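Amidohydrolase (Xanthomonas campestris pv. campestris, PDB 4DZH) probably removes the amino group hydrolytically from adenosine-type nucleosides such as 5'-methylthioadenosine, as a zinc-dependent deaminase of the amidohydrolase superfamily. Local coordinates at residues Thr122-Arg130 with Lys420-Thr431; Ile163-Asp174 with Ala199-Asn210. All blocks are in the same frame, centred on the assembly; numbering follows the deposited sequence.

Contact 1. Residues Thr122-Arg130 with Lys420-Thr431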
loop_
_atom_site.group_PDB
_atom_site.type_symbol
_atom_site.label_atom_id
_atom_site.label_comp_id
_atom_site.label_asym_id
_atom_site.label_seq_id
_atom_site.Cartn_x
_atom_site.Cartn_y
_atom_site.Cartn_z
ATOM N N THR A 122 -9.224 -16.832 -13.401
ATOM C CA THR A 122 -8.222 -16.597 -14.407
ATOM C C THR A 122 -7.692 -15.158 -14.355
ATOM O O THR A 122 -6.471 -14.927 -14.428
ATOM C CB THR A 122 -8.796 -16.908 -15.803
ATOM O OG1 THR A 122 -9.223 -18.258 -15.832
ATOM C CG2 THR A 122 -7.755 -16.664 -16.861
ATOM N N LEU A 123 -8.606 -14.186 -14.224
ATOM C CA LEU A 123 -8.220 -12.809 -13.985
ATOM C C LEU A 123 -7.274 -12.682 -12.752
ATOM O O LEU A 123 -6.220 -12.044 -12.831
ATOM C CB LEU A 123 -9.481 -11.960 -13.793
ATOM C CG LEU A 123 -9.228 -10.462 -13.581
ATOM C CD1 LEU A 123 -8.337 -9.890 -14.695
ATOM C CD2 LEU A 123 -10.549 -9.781 -13.507
ATOM N N ALA A 124 -7.638 -13.360 -11.663
ATOM C CA ALA A 124 -6.810 -13.330 -10.466
ATOM C C ALA A 124 -5.413 -13.914 -10.690
ATOM O O ALA A 124 -4.402 -13.359 -10.208
ATOM C CB ALA A 124 -7.507 -14.056 -9.318
ATOM N N ILE A 125 -5.343 -15.011 -11.458
ATOM C CA ILE A 125 -4.057 -15.637 -11.725
ATOM C C ILE A 125 -3.119 -14.642 -12.443
ATOM O O ILE A 125 -1.958 -14.468 -12.064
ATOM C CB ILE A 125 -4.243 -16.919 -12.545
ATOM C CG1 ILE A 125 -4.881 -18.014 -11.698
ATOM C CG2 ILE A 125 -2.886 -17.341 -13.169
ATOM C CD1 ILE A 125 -5.340 -19.218 -12.537
ATOM N N ALA A 126 -3.643 -13.905 -13.426
ATOM C CA ALA A 126 -2.831 -12.872 -14.081
ATOM C C ALA A 126 -2.361 -11.796 -13.069
ATOM O O ALA A 126 -1.189 -11.396 -13.063
ATOM C CB ALA A 126 -3.630 -12.255 -15.241
ATOM N N GLU A 127 -3.290 -11.302 -12.246
ATOM C CA GLU A 127 -2.937 -10.281 -11.274
ATOM C C GLU A 127 -1.918 -10.784 -10.252
ATOM O O GLU A 127 -0.967 -10.058 -9.881
ATOM C CB GLU A 127 -4.188 -9.739 -10.561
ATOM C CG GLU A 127 -3.810 -8.652 -9.535
ATOM C CD GLU A 127 -4.989 -7.973 -8.896
ATOM O OE1 GLU A 127 -6.139 -8.211 -9.290
ATOM O OE2 GLU A 127 -4.717 -7.183 -7.960
ATOM N N MET A 128 -2.078 -12.051 -9.855
ATOM C CA MET A 128 -1.192 -12.630 -8.846
ATOM C C MET A 128 0.195 -12.799 -9.413
ATOM O O MET A 128 1.148 -12.361 -8.809
ATOM C CB MET A 128 -1.731 -13.938 -8.299
ATOM C CG MET A 128 -2.961 -13.699 -7.437
ATOM S SD MET A 128 -3.516 -15.217 -6.614
ATOM C CE MET A 128 -3.992 -16.222 -8.056
ATOM N N LEU A 129 0.286 -13.342 -10.623
ATOM C CA LEU A 129 1.612 -13.557 -11.243
ATOM C C LEU A 129 2.354 -12.235 -11.457
ATOM O O LEU A 129 3.536 -12.115 -11.164
ATOM C CB LEU A 129 1.521 -14.302 -12.579
ATOM C CG LEU A 129 1.043 -15.742 -12.443
ATOM C CD1 LEU A 129 0.671 -16.353 -13.794
ATOM C CD2 LEU A 129 2.133 -16.575 -11.728
ATOM N N ARG A 130 1.616 -11.218 -11.898
ATOM C CA ARG A 130 2.223 -9.914 -12.205
ATOM C C ARG A 130 2.776 -9.248 -10.926
ATOM O O ARG A 130 3.667 -8.384 -10.970
ATOM C CB ARG A 130 1.224 -9.027 -12.945
ATOM C CG ARG A 130 1.119 -9.380 -14.468
ATOM C CD ARG A 130 -0.169 -8.916 -15.082
ATOM N NE ARG A 130 -0.373 -7.467 -14.979
ATOM C CZ ARG A 130 -0.061 -6.579 -15.922
ATOM N NH1 ARG A 130 0.526 -6.952 -17.064
ATOM N NH2 ARG A 130 -0.354 -5.296 -15.718
ATOM N N LYS A 420 6.351 -18.266 -15.856
ATOM C CA LYS A 420 4.976 -17.785 -15.902
ATOM C C LYS A 420 4.931 -16.340 -16.294
ATOM O O LYS A 420 3.953 -15.895 -16.916
ATOM C CB LYS A 420 4.334 -17.870 -14.510
ATOM C CG LYS A 420 4.577 -19.212 -13.828
ATOM C CD LYS A 420 4.160 -20.308 -14.712
ATOM C CE LYS A 420 2.739 -20.183 -15.184
ATOM N NZ LYS A 420 2.396 -21.355 -16.047
ATOM N N LEU A 421 5.945 -15.601 -15.870
ATOM C CA LEU A 421 6.054 -14.162 -16.171
ATOM C C LEU A 421 7.483 -14.017 -16.591
ATOM O O LEU A 421 8.402 -14.414 -15.852
ATOM C CB LEU A 421 5.759 -13.284 -14.920
ATOM C CG LEU A 421 5.691 -11.762 -15.230
ATOM C CD1 LEU A 421 4.323 -11.446 -15.823
ATOM C CD2 LEU A 421 6.008 -10.963 -13.984
ATOM N N VAL A 422 7.687 -13.447 -17.787
ATOM C CA VAL A 422 9.024 -13.267 -18.342
ATOM C C VAL A 422 9.157 -11.814 -18.779
ATOM O O VAL A 422 8.482 -11.417 -19.741
ATOM C CB VAL A 422 9.207 -14.177 -19.554
ATOM C CG1 VAL A 422 10.494 -13.810 -20.332
ATOM C CG2 VAL A 422 9.198 -15.688 -19.125
ATOM N N GLN A 423 10.021 -11.056 -18.109
ATOM C CA GLN A 423 10.181 -9.615 -18.325
ATOM C C GLN A 423 8.819 -8.928 -18.369
ATOM O O GLN A 423 8.482 -8.224 -19.356
ATOM C CB GLN A 423 11.008 -9.329 -19.609
ATOM C CG GLN A 423 12.496 -9.769 -19.494
ATOM C CD GLN A 423 13.192 -9.986 -20.862
ATOM O OE1 GLN A 423 12.529 -10.181 -21.899
ATOM N NE2 GLN A 423 14.536 -9.962 -20.858
ATOM N N ARG A 424 8.039 -9.143 -17.305
ATOM C CA ARG A 424 6.693 -8.589 -17.121
ATOM C C ARG A 424 5.659 -9.111 -18.097
ATOM O O ARG A 424 4.504 -8.666 -18.051
ATOM C CB ARG A 424 6.711 -7.059 -17.194
ATOM C CG ARG A 424 7.612 -6.393 -16.183
ATOM C CD ARG A 424 6.963 -6.286 -14.793
ATOM N NE ARG A 424 5.645 -5.648 -14.742
ATOM C CZ ARG A 424 4.727 -5.993 -13.839
ATOM N NH1 ARG A 424 5.020 -6.939 -12.943
ATOM N NH2 ARG A 424 3.534 -5.398 -13.823
ATOM N N GLU A 425 6.055 -10.020 -18.991
ATOM C CA GLU A 425 5.096 -10.583 -19.948
ATOM C C GLU A 425 4.506 -11.890 -19.412
ATOM O O GLU A 425 5.259 -12.805 -19.067
ATOM C CB GLU A 425 5.721 -10.779 -21.351
ATOM C CG GLU A 425 4.660 -11.193 -22.416
ATOM C CD GLU A 425 5.212 -11.332 -23.846
ATOM O OE1 GLU A 425 6.418 -11.059 -24.045
ATOM O OE2 GLU A 425 4.430 -11.720 -24.757
ATOM N N LEU A 426 3.178 -12.025 -19.424
ATOM C CA LEU A 426 2.524 -13.266 -19.017
ATOM C C LEU A 426 2.559 -14.301 -20.140
ATOM O O LEU A 426 2.167 -14.011 -21.262
ATOM C CB LEU A 426 1.071 -13.005 -18.633
ATOM C CG LEU A 426 0.812 -12.410 -17.245
ATOM C CD1 LEU A 426 -0.642 -12.075 -17.207
ATOM C CD2 LEU A 426 1.191 -13.467 -16.181
ATOM N N ILE A 427 2.985 -15.513 -19.813
ATOM C CA ILE A 427 3.057 -16.627 -20.759
ATOM C C ILE A 427 1.737 -17.355 -20.864
ATOM O O ILE A 427 1.102 -17.707 -19.854
ATOM C CB ILE A 427 4.141 -17.612 -20.306
ATOM C CG1 ILE A 427 5.496 -16.898 -20.189
ATOM C CG2 ILE A 427 4.268 -18.774 -21.290
ATOM C CD1 ILE A 427 5.867 -16.041 -21.418
ATOM N N ASP A 428 1.316 -17.577 -22.084
ATOM C CA ASP A 428 0.050 -18.243 -22.344
ATOM C C ASP A 428 -1.138 -17.530 -21.713
ATOM O O ASP A 428 -2.163 -18.187 -21.431
ATOM C CB ASP A 428 0.080 -19.713 -21.881
ATOM C CG ASP A 428 1.099 -20.565 -22.653
ATOM O OD1 ASP A 428 1.386 -20.271 -23.853
ATOM O OD2 ASP A 428 1.598 -21.549 -22.058
ATOM N N MET A 429 -1.013 -16.213 -21.456
ATOM C CA MET A 429 -2.169 -15.437 -21.090
ATOM C C MET A 429 -2.156 -14.219 -21.988
ATOM O O MET A 429 -1.103 -13.731 -22.367
ATOM C CB MET A 429 -2.154 -15.033 -19.595
ATOM C CG MET A 429 -1.858 -16.213 -18.670
ATOM S SD MET A 429 -2.280 -15.826 -16.963
ATOM C CE MET A 429 -4.045 -15.925 -16.970
ATOM N N ASP A 430 -3.334 -13.774 -22.362
ATOM C CA ASP A 430 -3.462 -12.567 -23.170
ATOM C C ASP A 430 -4.206 -11.488 -22.371
ATOM O O ASP A 430 -5.428 -11.566 -22.182
ATOM C CB ASP A 430 -4.177 -12.935 -24.475
ATOM C CG ASP A 430 -4.320 -11.757 -25.415
ATOM O OD1 ASP A 430 -3.303 -11.308 -25.991
ATOM O OD2 ASP A 430 -5.461 -11.278 -25.574
ATOM N N THR A 431 -3.469 -10.481 -21.901
ATOM C CA THR A 431 -4.070 -9.414 -21.078
ATOM C C THR A 431 -5.230 -8.686 -21.766
ATOM O O THR A 431 -6.219 -8.312 -21.122
ATOM C CB THR A 431 -3.012 -8.420 -20.572
ATOM O OG1 THR A 431 -2.315 -7.856 -21.682
ATOM C CG2 THR A 431 -2.008 -9.137 -19.697
HETATM O O HOH W 1 1.838 -9.112 -17.941
#

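Contact 2. Residues Ile163-Asp174 with Ala199-Asn210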
loop_
_atom_site.group_PDB
_atom_site.type_symbol
_atom_site.label_atom_id
_atom_site.label_comp_id
_atom_site.label_asym_id
_atom_site.label_seq_id
_atom_site.Cartn_x
_atom_site.Cartn_y
_atom_site.Cartn_z
ATOM N N ILE A 163 -18.267 -25.541 2.779
ATOM C CA ILE A 163 -19.345 -26.186 3.506
ATOM C C ILE A 163 -20.160 -25.070 4.190
ATOM O O ILE A 163 -19.591 -24.238 4.908
ATOM C CB ILE A 163 -18.804 -27.124 4.605
ATOM C CG1 ILE A 163 -17.892 -28.198 4.015
ATOM C CG2 ILE A 163 -19.959 -27.703 5.447
ATOM C CD1 ILE A 163 -18.629 -29.180 3.035
ATOM N N ILE A 164 -21.480 -25.042 3.993
ATOM C CA ILE A 164 -22.306 -23.989 4.589
ATOM C C ILE A 164 -23.724 -24.556 4.733
ATOM O O ILE A 164 -24.111 -25.483 4.003
ATOM C CB ILE A 164 -22.214 -22.676 3.725
ATOM C CG1 ILE A 164 -22.813 -21.475 4.457
ATOM C CG2 ILE A 164 -22.819 -22.839 2.336
ATOM C CD1 ILE A 164 -22.553 -20.171 3.743
ATOM N N ASP A 165 -24.486 -24.023 5.681
ATOM C CA ASP A 165 -25.809 -24.600 5.966
ATOM C C ASP A 165 -26.854 -24.200 4.932
ATOM O O ASP A 165 -27.975 -24.685 5.003
ATOM C CB ASP A 165 -26.371 -24.078 7.292
ATOM C CG ASP A 165 -25.634 -24.575 8.520
ATOM O OD1 ASP A 165 -24.789 -25.492 8.446
ATOM O OD2 ASP A 165 -25.959 -24.038 9.606
ATOM N N PHE A 166 -26.531 -23.276 4.034
ATOM C CA PHE A 166 -27.536 -22.681 3.142
ATOM C C PHE A 166 -27.354 -23.091 1.682
ATOM O O PHE A 166 -26.231 -23.307 1.215
ATOM C CB PHE A 166 -27.493 -21.152 3.237
ATOM C CG PHE A 166 -27.443 -20.636 4.639
ATOM C CD1 PHE A 166 -28.486 -20.899 5.523
ATOM C CD2 PHE A 166 -26.369 -19.886 5.075
ATOM C CE1 PHE A 166 -28.452 -20.420 6.825
ATOM C CE2 PHE A 166 -26.322 -19.402 6.371
ATOM C CZ PHE A 166 -27.367 -19.677 7.248
ATOM N N PRO A 167 -28.463 -23.234 0.948
ATOM C CA PRO A 167 -28.352 -23.673 -0.446
ATOM C C PRO A 167 -27.850 -22.574 -1.355
ATOM O O PRO A 167 -28.122 -21.375 -1.139
ATOM C CB PRO A 167 -29.800 -24.069 -0.812
ATOM C CG PRO A 167 -30.627 -23.237 0.111
ATOM C CD PRO A 167 -29.868 -23.172 1.402
ATOM N N THR A 168 -27.070 -22.982 -2.344
ATOM C CA THR A 168 -26.523 -22.079 -3.351
ATOM C C THR A 168 -26.496 -22.865 -4.648
ATOM O O THR A 168 -26.855 -24.052 -4.678
ATOM C CB THR A 168 -25.079 -21.677 -3.032
ATOM O OG1 THR A 168 -24.275 -22.865 -2.942
ATOM C CG2 THR A 168 -25.001 -20.908 -1.721
ATOM N N ALA A 169 -26.042 -22.219 -5.715
ATOM C CA ALA A 169 -25.929 -22.867 -7.010
ATOM C C ALA A 169 -24.952 -24.040 -6.951
ATOM O O ALA A 169 -25.079 -25.026 -7.699
ATOM C CB ALA A 169 -25.466 -21.853 -8.037
ATOM N N TRP A 170 -23.966 -23.926 -6.070
ATOM C CA TRP A 170 -22.989 -24.996 -5.878
ATOM C C TRP A 170 -23.577 -26.297 -5.303
ATOM O O TRP A 170 -23.273 -27.413 -5.756
ATOM C CB TRP A 170 -21.860 -24.468 -4.998
ATOM C CG TRP A 170 -20.772 -25.441 -4.663
ATOM C CD1 TRP A 170 -20.369 -25.793 -3.403
ATOM C CD2 TRP A 170 -19.934 -26.181 -5.574
ATOM N NE1 TRP A 170 -19.342 -26.698 -3.472
ATOM C CE2 TRP A 170 -19.057 -26.961 -4.789
ATOM C CE3 TRP A 170 -19.867 -26.288 -6.967
ATOM C CZ2 TRP A 170 -18.093 -27.804 -5.347
ATOM C CZ3 TRP A 170 -18.901 -27.133 -7.525
ATOM C CH2 TRP A 170 -18.030 -27.879 -6.710
ATOM N N ALA A 171 -24.435 -26.168 -4.301
ATOM C CA ALA A 171 -24.983 -27.324 -3.618
ATOM C C ALA A 171 -26.218 -26.885 -2.833
ATOM O O ALA A 171 -26.244 -25.811 -2.214
ATOM C CB ALA A 171 -23.969 -27.900 -2.660
ATOM N N SER A 172 -27.258 -27.708 -2.863
ATOM C CA SER A 172 -28.497 -27.289 -2.212
ATOM C C SER A 172 -28.763 -27.993 -0.864
ATOM O O SER A 172 -29.720 -27.656 -0.152
ATOM C CB SER A 172 -29.675 -27.421 -3.185
ATOM O OG SER A 172 -29.916 -28.778 -3.510
ATOM N N SER A 173 -27.920 -28.959 -0.511
ATOM C CA SER A 173 -28.100 -29.712 0.723
ATOM C C SER A 173 -26.767 -30.041 1.357
ATOM O O SER A 173 -25.734 -29.984 0.675
ATOM C CB SER A 173 -28.863 -31.020 0.481
ATOM O OG SER A 173 -28.076 -31.947 -0.284
ATOM N N ASP A 174 -26.785 -30.364 2.653
ATOM C CA ASP A 174 -25.571 -30.814 3.352
ATOM C C ASP A 174 -24.909 -31.946 2.573
ATOM O O ASP A 174 -23.717 -31.892 2.304
ATOM C CB ASP A 174 -25.851 -31.278 4.797
ATOM C CG ASP A 174 -26.408 -30.173 5.693
ATOM O OD1 ASP A 174 -26.125 -28.977 5.432
ATOM O OD2 ASP A 174 -27.133 -30.517 6.676
ATOM N N ALA A 199 -13.514 -26.101 3.566
ATOM C CA ALA A 199 -13.696 -24.690 3.845
ATOM C C ALA A 199 -15.080 -24.420 4.437
ATOM O O ALA A 199 -15.938 -23.802 3.783
ATOM C CB ALA A 199 -13.481 -23.853 2.574
ATOM N N PRO A 200 -15.303 -24.854 5.678
ATOM C CA PRO A 200 -16.546 -24.380 6.293
ATOM C C PRO A 200 -16.545 -22.840 6.345
ATOM O O PRO A 200 -15.511 -22.196 6.609
ATOM C CB PRO A 200 -16.491 -24.993 7.690
ATOM C CG PRO A 200 -15.002 -25.127 7.999
ATOM C CD PRO A 200 -14.412 -25.530 6.626
ATOM N N HIS A 201 -17.680 -22.237 6.022
ATOM C CA HIS A 201 -17.680 -20.805 5.762
ATOM C C HIS A 201 -17.329 -19.949 6.994
ATOM O O HIS A 201 -16.389 -19.139 6.958
ATOM C CB HIS A 201 -18.987 -20.342 5.117
ATOM C CG HIS A 201 -19.102 -18.855 5.040
ATOM N ND1 HIS A 201 -19.899 -18.114 5.893
ATOM C CD2 HIS A 201 -18.459 -17.961 4.251
ATOM C CE1 HIS A 201 -19.752 -16.828 5.620
ATOM N NE2 HIS A 201 -18.894 -16.710 4.618
ATOM N N ALA A 202 -18.085 -20.109 8.073
ATOM C CA ALA A 202 -17.895 -19.307 9.281
ATOM C C ALA A 202 -18.635 -20.023 10.431
ATOM O O ALA A 202 -19.499 -20.888 10.184
ATOM C CB ALA A 202 -18.479 -17.916 9.087
ATOM N N PRO A 203 -18.291 -19.694 11.683
ATOM C CA PRO A 203 -18.979 -20.380 12.797
ATOM C C PRO A 203 -20.489 -20.130 12.778
ATOM O O PRO A 203 -21.252 -21.012 13.247
ATOM C CB PRO A 203 -18.329 -19.749 14.032
ATOM C CG PRO A 203 -16.932 -19.364 13.547
ATOM C CD PRO A 203 -17.186 -18.838 12.152
ATOM N N TYR A 204 -20.915 -18.966 12.276
ATOM C CA TYR A 204 -22.333 -18.580 12.279
ATOM C C TYR A 204 -23.124 -19.102 11.073
ATOM O O TYR A 204 -24.339 -18.904 10.990
ATOM C CB TYR A 204 -22.516 -17.063 12.388
ATOM C CG TYR A 204 -21.687 -16.275 11.382
ATOM C CD1 TYR A 204 -22.171 -16.027 10.100
ATOM C CD2 TYR A 204 -20.438 -15.785 11.728
ATOM C CE1 TYR A 204 -21.428 -15.312 9.182
ATOM C CE2 TYR A 204 -19.681 -15.077 10.820
ATOM C CZ TYR A 204 -20.181 -14.834 9.564
ATOM O OH TYR A 204 -19.409 -14.130 8.676
ATOM N N THR A 205 -22.456 -19.769 10.139
ATOM C CA THR A 205 -23.158 -20.293 8.962
ATOM C C THR A 205 -22.999 -21.788 8.848
ATOM O O THR A 205 -23.450 -22.379 7.869
ATOM C CB THR A 205 -22.654 -19.692 7.643
ATOM O OG1 THR A 205 -21.227 -19.863 7.547
ATOM C CG2 THR A 205 -23.017 -18.211 7.519
ATOM N N VAL A 206 -22.346 -22.397 9.831
ATOM C CA VAL A 206 -22.071 -23.817 9.787
ATOM C C VAL A 206 -22.547 -24.410 11.113
ATOM O O VAL A 206 -22.038 -24.055 12.180
ATOM C CB VAL A 206 -20.572 -24.130 9.583
ATOM C CG1 VAL A 206 -20.306 -25.634 9.658
ATOM C CG2 VAL A 206 -20.069 -23.568 8.245
ATOM N N ASN A 207 -23.511 -25.327 11.045
ATOM C CA ASN A 207 -24.058 -25.876 12.281
ATOM C C ASN A 207 -23.151 -26.941 12.934
ATOM O O ASN A 207 -22.171 -27.376 12.336
ATOM C CB ASN A 207 -25.508 -26.332 12.084
ATOM C CG ASN A 207 -25.651 -27.539 11.132
ATOM O OD1 ASN A 207 -24.712 -28.308 10.914
ATOM N ND2 ASN A 207 -26.855 -27.712 10.582
ATOM N N ASP A 208 -23.447 -27.330 14.173
ATOM C CA ASP A 208 -22.603 -28.292 14.882
ATOM C C ASP A 208 -22.417 -29.635 14.140
ATOM O O ASP A 208 -21.329 -30.224 14.154
ATOM C CB ASP A 208 -23.218 -28.591 16.249
ATOM C CG ASP A 208 -22.925 -27.505 17.258
ATOM O OD1 ASP A 208 -22.324 -26.468 16.855
ATOM O OD2 ASP A 208 -23.272 -27.675 18.458
ATOM N N ALA A 209 -23.496 -30.149 13.534
ATOM C CA ALA A 209 -23.447 -31.409 12.802
ATOM C C ALA A 209 -22.539 -31.330 11.572
ATOM O O ALA A 209 -21.784 -32.257 11.309
ATOM C CB ALA A 209 -24.853 -31.829 12.412
ATOM N N ASN A 210 -22.620 -30.222 10.837
ATOM C CA ASN A 210 -21.733 -29.999 9.702
ATOM C C ASN A 210 -20.272 -29.857 10.139
ATOM O O ASN A 210 -19.364 -30.340 9.453
ATOM C CB ASN A 210 -22.191 -28.791 8.885
ATOM C CG ASN A 210 -23.355 -29.140 7.969
ATOM O OD1 ASN A 210 -23.556 -30.311 7.640
ATOM N ND2 ASN A 210 -24.112 -28.135 7.550
HETATM O O HOH W 2 -26.159 -30.618 9.607
#

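Contact 1. Residues Thr122-Arg130 with Lys420-Thr431
Leu-426 and Met-429 carry the apolar part of this contact, reaching from the hairpin and the loop after it onto one side of helix 114-130. The two methyls of Leu-426 divide the work: CD1 meets Ala-126 CB at 3.6 Å, while CD2 lies against Leu-129 CB. Met-429 bends at its last torsion (chi3 75°), which carries CE to Thr-122, 3.8 Å from Thr-122 CG2, and leaves SD beside Ile-125 CG2. Farther along, Leu-129 CD2 rests on Lys-420 CB, and the aliphatic part of Arg-130 runs at about a right angle across Leu-421 and Leu-426.

Polar links gather at Arg-130, the last residue of segment 122-130. In the modelled one of its two conformers, Arg-424 NH1 donates to the carbonyl O of Arg-130 (2.8 Å), this oxygen lying in the guanidinium plane and offering a lone pair; the same NH1 also bonds to Val-410 O. A water joins Arg-130 NH1 to Arg-424 O. Arg-130 NE forms a salt bridge with Glu-390 of the second subunit, which probably offsets its charge.

Val-422 to Glu-425 form a type I' turn joining the short strands, and strand 410-415 adds Val-413 and Ile-415 against Leu-129; helix 143-152 packs on Thr-122 and Ile-125.

Contact 2. Residues Ile163-Asp174 with Ala199-Asn210
Asp-165 and Asn-210 meet through a carboxylate oxygen that takes two hydrogen bonds. Asp-165 OD1 receives Asn-207 N on its syn lone pair (2.9 Å), while Asn-210 ND2 arrives on the anti side, tilted out of the carboxylate plane. Asn-210 ND2 also gives a nearly straight bond to Asp-174 OD1 (3.0 Å), approaching from above a carboxylate turned almost perpendicular to the amide. One NH2 group, shared by two acids, thus ties both ends of the 163-174 loop to the start of helix 208-221. Asn-207 is the N-cap of that helix: with chi1 at 67°, its CG sits between the backbone N and carbonyl carbon, and OD1 accepts from Asn-210 N.

These loops follow neighbouring parallel strands of the TIM barrel, 156-163 and 194-200, at their C-terminal ends, where this superfamily places its metal site. Ile-163 N bonds to Ala-199 O, His-201 N to Ile-163 O, and Asp-165 N to Thr-205 O.

Ile-164 is extended (chi1 -168°, chi2 171°), laying CG1 against Thr-205 CB and taking CD1 alongside His-201 CB at 3.8 Å. Thr-205 OG1 lies in the imidazole plane, hydrogen-bonded to His-201 ND1 (2.7 Å), which helps hold the ring's rotation. On its other branch, Thr-205 CG2 touches the edge of the Phe-166 ring at CE2, 3.7 Å away.

Overall arrangement
Both contacts reach the same mixed sheet, yet their centres lie 34 Å apart and their nearest atoms about 15 Å, so they do not touch. Along the chain, contact 2 falls between the two segments of contact 1. The two differ in their relation to the metals. In contact 2 the His-201 side chain lies about 7 Å from a zinc ion, and His-201 O is hydrogen-bonded to ND1 of the zinc ligand His-228, consistent with a second-shell place beside the zinc site. Contact 1 instead faces the dimer interface, where Leu-389 of the second subunit packs on Ala-126 and Arg-130. The Arg-130 side chain is about 14 Å from a bound magnesium ion.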